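Local coordinates for putative superoxide reductase (Thermotoga maritima, PDB 3QZB), which probably reduces superoxide to hydrogen peroxide at a mononuclear iron centre, taking its electrons from reduced rubredoxin, at residues A[61-66]-A[128-133]. Numbering follows the deposited sequence.
Sequences TEHHIR and NIHGLW. With FE (Fe (III) ion), chain B.
Asn128 binds the backbone of 61-66 through three hydrogen bonds. Its ND2 donates to Glu62 O at 3.0 Å, its OD1 accepts from His64 N with an N-H...O angle of 165°, and its own N donates to His64 O in a nearly straight bond. ND2 reaches Glu62 O from above that carbonyl's plane, and His64 N likewise lies above the carbonyl plane of Asn128, neither on a lone pair. CG lies between the backbone N and the carbonyl carbon (chi1 75°), which lets the amide stack over one face of the His64 imidazole, ND2 standing 3.5 Å from His64 CE1 and the planes 25° apart. Around the buried Asn128 and His64 the packing is tight. Asn128 CB also sits over the Arg66 guanidinium, 3.6 Å from Arg66 NE. His64 NE2 accepts from that NE while ND1 bonds to Thr60 O, and the two bonds together fix the ring's rotation. Arg66 NH1 bonds to Asn89 O and NH2 forms a salt bridge with Glu93, both of the second subunit. With an alanine at Asn128, Glu62 O and His64 N would probably lose their side-chain partners and the amide's cover over the His64 ring would go.

The less enclosed side, where His63 and His130 are both partly exposed, is joined mainly through iron. His63 NE2 and His130 ND1 each bind it at 2.2 Å, their rings oblique. Ile129 CD1 lies over the His63 face in a CH-pi contact, 3.6 Å from the ring centroid. His29, His57 and Cys127 complete the four-histidine, one-cysteine iron centre characteristic of superoxide reductases.

In the immunoglobulin-like beta-sandwich, the contact joins the loop entering strand 65-74 to the turn between strands 119-127 and 131-141, with strand 119-127 pairing antiparallel to both others.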
ATOM      1  N   THR A  61     -12.833  -4.209 -14.885  1.00  8.85           N
ATOM      2  CA  THR A  61     -11.668  -4.944 -14.637  1.00  8.88           C
ATOM      3  C   THR A  61     -10.473  -4.421 -15.470  1.00  9.04           C
ATOM      4  O   THR A  61      -9.345  -4.378 -15.014  1.00 10.30           O
ATOM      5  CB  THR A  61     -11.954  -6.441 -14.920  1.00 10.33           C
ATOM      6  OG1 THR A  61     -13.043  -6.928 -14.080  1.00 11.15           O
ATOM      7  CG2 THR A  61     -10.719  -7.334 -14.740  1.00 11.55           C
ATOM      8  N   GLU A  62     -10.739  -3.993 -16.707  1.00  8.33           N
ATOM      9  CA  GLU A  62      -9.726  -3.507 -17.605  1.00  9.97           C
ATOM     10  C   GLU A  62      -9.271  -2.075 -17.364  1.00  8.41           C
ATOM     11  O   GLU A  62      -8.141  -1.739 -17.717  1.00 10.29           O
ATOM     12  CB  GLU A  62     -10.208  -3.661 -19.078  1.00 10.94           C
ATOM     13  CG  GLU A  62     -10.600  -5.085 -19.468  1.00 14.32           C
ATOM     14  CD  GLU A  62     -11.977  -5.599 -18.925  1.00 15.21           C
ATOM     15  OE1 GLU A  62     -12.854  -4.816 -18.456  1.00 11.91           O
ATOM     16  OE2 GLU A  62     -12.201  -6.844 -19.047  1.00 19.71           O
ATOM     17  N   HIS A  63     -10.154  -1.247 -16.788  1.00  7.52           N
ATOM     18  CA  HIS A  63      -9.895   0.194 -16.696  1.00  7.01           C
ATOM     19  C   HIS A  63     -10.509   0.710 -15.406  1.00  6.61           C
ATOM     20  O   HIS A  63     -11.726   0.753 -15.261  1.00  6.62           O
ATOM     21  CB  HIS A  63     -10.491   0.929 -17.884  1.00  6.91           C
ATOM     22  CG  HIS A  63     -10.252   2.405 -17.885  1.00  6.78           C
ATOM     23  ND1 HIS A  63     -11.077   3.262 -18.566  1.00  7.64           N
ATOM     24  CD2 HIS A  63      -9.331   3.180 -17.242  1.00  6.52           C
ATOM     25  CE1 HIS A  63     -10.651   4.505 -18.359  1.00  7.67           C
ATOM     26  NE2 HIS A  63      -9.581   4.489 -17.553  1.00  6.37           N
ATOM     27  N   HIS A  64      -9.668   1.225 -14.506  1.00  5.96           N
ATOM     28  CA  HIS A  64     -10.129   1.685 -13.207  1.00  6.23           C
ATOM     29  C   HIS A  64      -9.102   2.556 -12.543  1.00  5.06           C
ATOM     30  O   HIS A  64      -7.900   2.464 -12.823  1.00  6.10           O
ATOM     31  CB  HIS A  64     -10.451   0.461 -12.306  1.00  5.81           C
ATOM     32  CG  HIS A  64      -9.313  -0.533 -12.213  1.00  6.01           C
ATOM     33  ND1 HIS A  64      -9.319  -1.708 -12.930  1.00  6.96           N
ATOM     34  CD2 HIS A  64      -8.150  -0.528 -11.528  1.00  5.76           C
ATOM     35  CE1 HIS A  64      -8.197  -2.360 -12.669  1.00  7.21           C
ATOM     36  NE2 HIS A  64      -7.452  -1.654 -11.858  1.00  7.05           N
ATOM     37  N   ILE A  65      -9.576   3.386 -11.632  1.00  5.15           N
ATOM     38  CA  ILE A  65      -8.668   4.119 -10.719  1.00  5.53           C
ATOM     39  C   ILE A  65      -8.198   3.205  -9.610  1.00  5.25           C
ATOM     40  O   ILE A  65      -8.965   2.563  -8.927  1.00  5.87           O
ATOM     41  CB  ILE A  65      -9.410   5.328 -10.131  1.00  5.48           C
ATOM     42  CG1 ILE A  65      -9.984   6.246 -11.225  1.00  6.38           C
ATOM     43  CG2 ILE A  65      -8.494   6.082  -9.139  1.00  6.57           C
ATOM     44  CD1 ILE A  65      -8.955   6.748 -12.200  1.00  7.68           C
ATOM     45  N   ARG A  66      -6.883   3.109  -9.466  1.00  5.11           N
ATOM     46  CA  ARG A  66      -6.242   2.236  -8.495  1.00  5.01           C
ATOM     47  C   ARG A  66      -6.145   2.841  -7.084  1.00  4.56           C
ATOM     48  O   ARG A  66      -6.293   2.112  -6.110  1.00  5.08           O
ATOM     49  CB  ARG A  66      -4.820   1.942  -8.977  1.00  5.15           C
ATOM     50  CG  ARG A  66      -4.714   1.066 -10.227  1.00  5.35           C
ATOM     51  CD  ARG A  66      -4.870  -0.381  -9.897  1.00  5.76           C
ATOM     52  NE  ARG A  66      -4.632  -1.284 -11.018  1.00  6.26           N
ATOM     53  CZ  ARG A  66      -3.449  -1.584 -11.494  1.00  6.66           C
ATOM     54  NH1 ARG A  66      -2.350  -1.086 -10.971  1.00  7.59           N
ATOM     55  NH2 ARG A  66      -3.335  -2.432 -12.525  1.00  7.36           N
ATOM     56  N   ASN A 128      -5.128   2.890 -13.902  1.00  5.42           N
ATOM     57  CA  ASN A 128      -4.341   1.737 -14.395  1.00  5.89           C
ATOM     58  C   ASN A 128      -3.886   1.875 -15.855  1.00  6.55           C
ATOM     59  O   ASN A 128      -2.924   1.203 -16.235  1.00  7.39           O
ATOM     60  CB  ASN A 128      -5.029   0.406 -14.157  1.00  5.84           C
ATOM     61  CG  ASN A 128      -6.177   0.143 -15.090  1.00  6.20           C
ATOM     62  OD1 ASN A 128      -6.869   1.065 -15.533  1.00  6.98           O
ATOM     63  ND2 ASN A 128      -6.430  -1.142 -15.375  1.00  8.34           N
ATOM     64  N   ILE A 129      -4.512   2.767 -16.650  1.00  5.84           N
ATOM     65  CA  ILE A 129      -4.076   2.970 -18.021  1.00  6.08           C
ATOM     66  C   ILE A 129      -3.822   4.423 -18.384  1.00  5.76           C
ATOM     67  O   ILE A 129      -3.249   4.689 -19.426  1.00  6.61           O
ATOM     68  CB  ILE A 129      -5.071   2.316 -19.046  1.00  6.32           C
ATOM     69  CG1 ILE A 129      -6.399   3.054 -19.084  1.00  6.77           C
ATOM     70  CG2 ILE A 129      -5.198   0.839 -18.755  1.00  7.74           C
ATOM     71  CD1 ILE A 129      -7.438   2.423 -20.024  1.00  8.09           C
ATOM     72  N   HIS A 130      -4.229   5.406 -17.546  1.00  5.50           N
ATOM     73  CA  HIS A 130      -4.058   6.808 -17.852  1.00  5.33           C
ATOM     74  C   HIS A 130      -3.130   7.551 -16.871  1.00  5.63           C
ATOM     75  O   HIS A 130      -3.148   8.791 -16.799  1.00  6.21           O
ATOM     76  CB  HIS A 130      -5.403   7.539 -17.901  1.00  6.41           C
ATOM     77  CG  HIS A 130      -6.313   7.026 -18.985  1.00  6.76           C
ATOM     78  ND1 HIS A 130      -7.568   6.475 -18.730  1.00  6.52           N
ATOM     79  CD2 HIS A 130      -6.156   7.024 -20.343  1.00  7.38           C
ATOM     80  CE1 HIS A 130      -8.111   6.161 -19.888  1.00  7.30           C
ATOM     81  NE2 HIS A 130      -7.301   6.474 -20.875  1.00  7.37           N
ATOM     82  N   GLY A 131      -2.298   6.787 -16.163  1.00  6.06           N
ATOM     83  CA  GLY A 131      -1.237   7.389 -15.373  1.00  6.20           C
ATOM     84  C   GLY A 131      -1.688   8.270 -14.220  1.00  5.31           C
ATOM     85  O   GLY A 131      -2.717   8.029 -13.581  1.00  5.63           O
ATOM     86  N   LEU A 132      -0.814   9.208 -13.868  1.00  5.88           N
ATOM     87  CA  LEU A 132      -0.875  10.018 -12.668  1.00  5.30           C
ATOM     88  C   LEU A 132      -1.498  11.392 -12.914  1.00  6.05           C
ATOM     89  O   LEU A 132      -1.242  12.062 -13.936  1.00  6.39           O
ATOM     90  CB  LEU A 132       0.554  10.258 -12.127  1.00  6.12           C
ATOM     91  CG  LEU A 132       1.237   8.983 -11.567  1.00  5.84           C
ATOM     92  CD1 LEU A 132       2.754   9.325 -11.308  1.00  6.77           C
ATOM     93  CD2 LEU A 132       0.603   8.480 -10.317  1.00  6.65           C
ATOM     94  N   TRP A 133      -2.216  11.863 -11.881  1.00  5.62           N
ATOM     95  CA  TRP A 133      -2.953  13.110 -11.884  1.00  5.87           C
ATOM     96  C   TRP A 133      -2.853  13.730 -10.509  1.00  6.23           C
ATOM     97  O   TRP A 133      -2.822  13.024  -9.503  1.00  6.50           O
ATOM     98  CB  TRP A 133      -4.450  12.809 -12.197  1.00  5.97           C
ATOM     99  CG  TRP A 133      -4.602  12.168 -13.530  1.00  6.24           C
ATOM    100  CD1 TRP A 133      -4.378  10.847 -13.830  1.00  7.10           C
ATOM    101  CD2 TRP A 133      -4.859  12.812 -14.777  1.00  7.26           C
ATOM    102  NE1 TRP A 133      -4.529  10.646 -15.180  1.00  7.68           N
ATOM    103  CE2 TRP A 133      -4.775  11.841 -15.779  1.00  7.99           C
ATOM    104  CE3 TRP A 133      -5.122  14.136 -15.136  1.00  8.17           C
ATOM    105  CZ2 TRP A 133      -5.035  12.140 -17.135  1.00 10.66           C
ATOM    106  CZ3 TRP A 133      -5.362  14.435 -16.456  1.00 11.40           C
ATOM    107  CH2 TRP A 133      -5.284  13.461 -17.450  1.00 13.05           C
TER
HETATM  108 FE    FE B 132      -8.528   6.210 -16.793  1.00  5.79          FE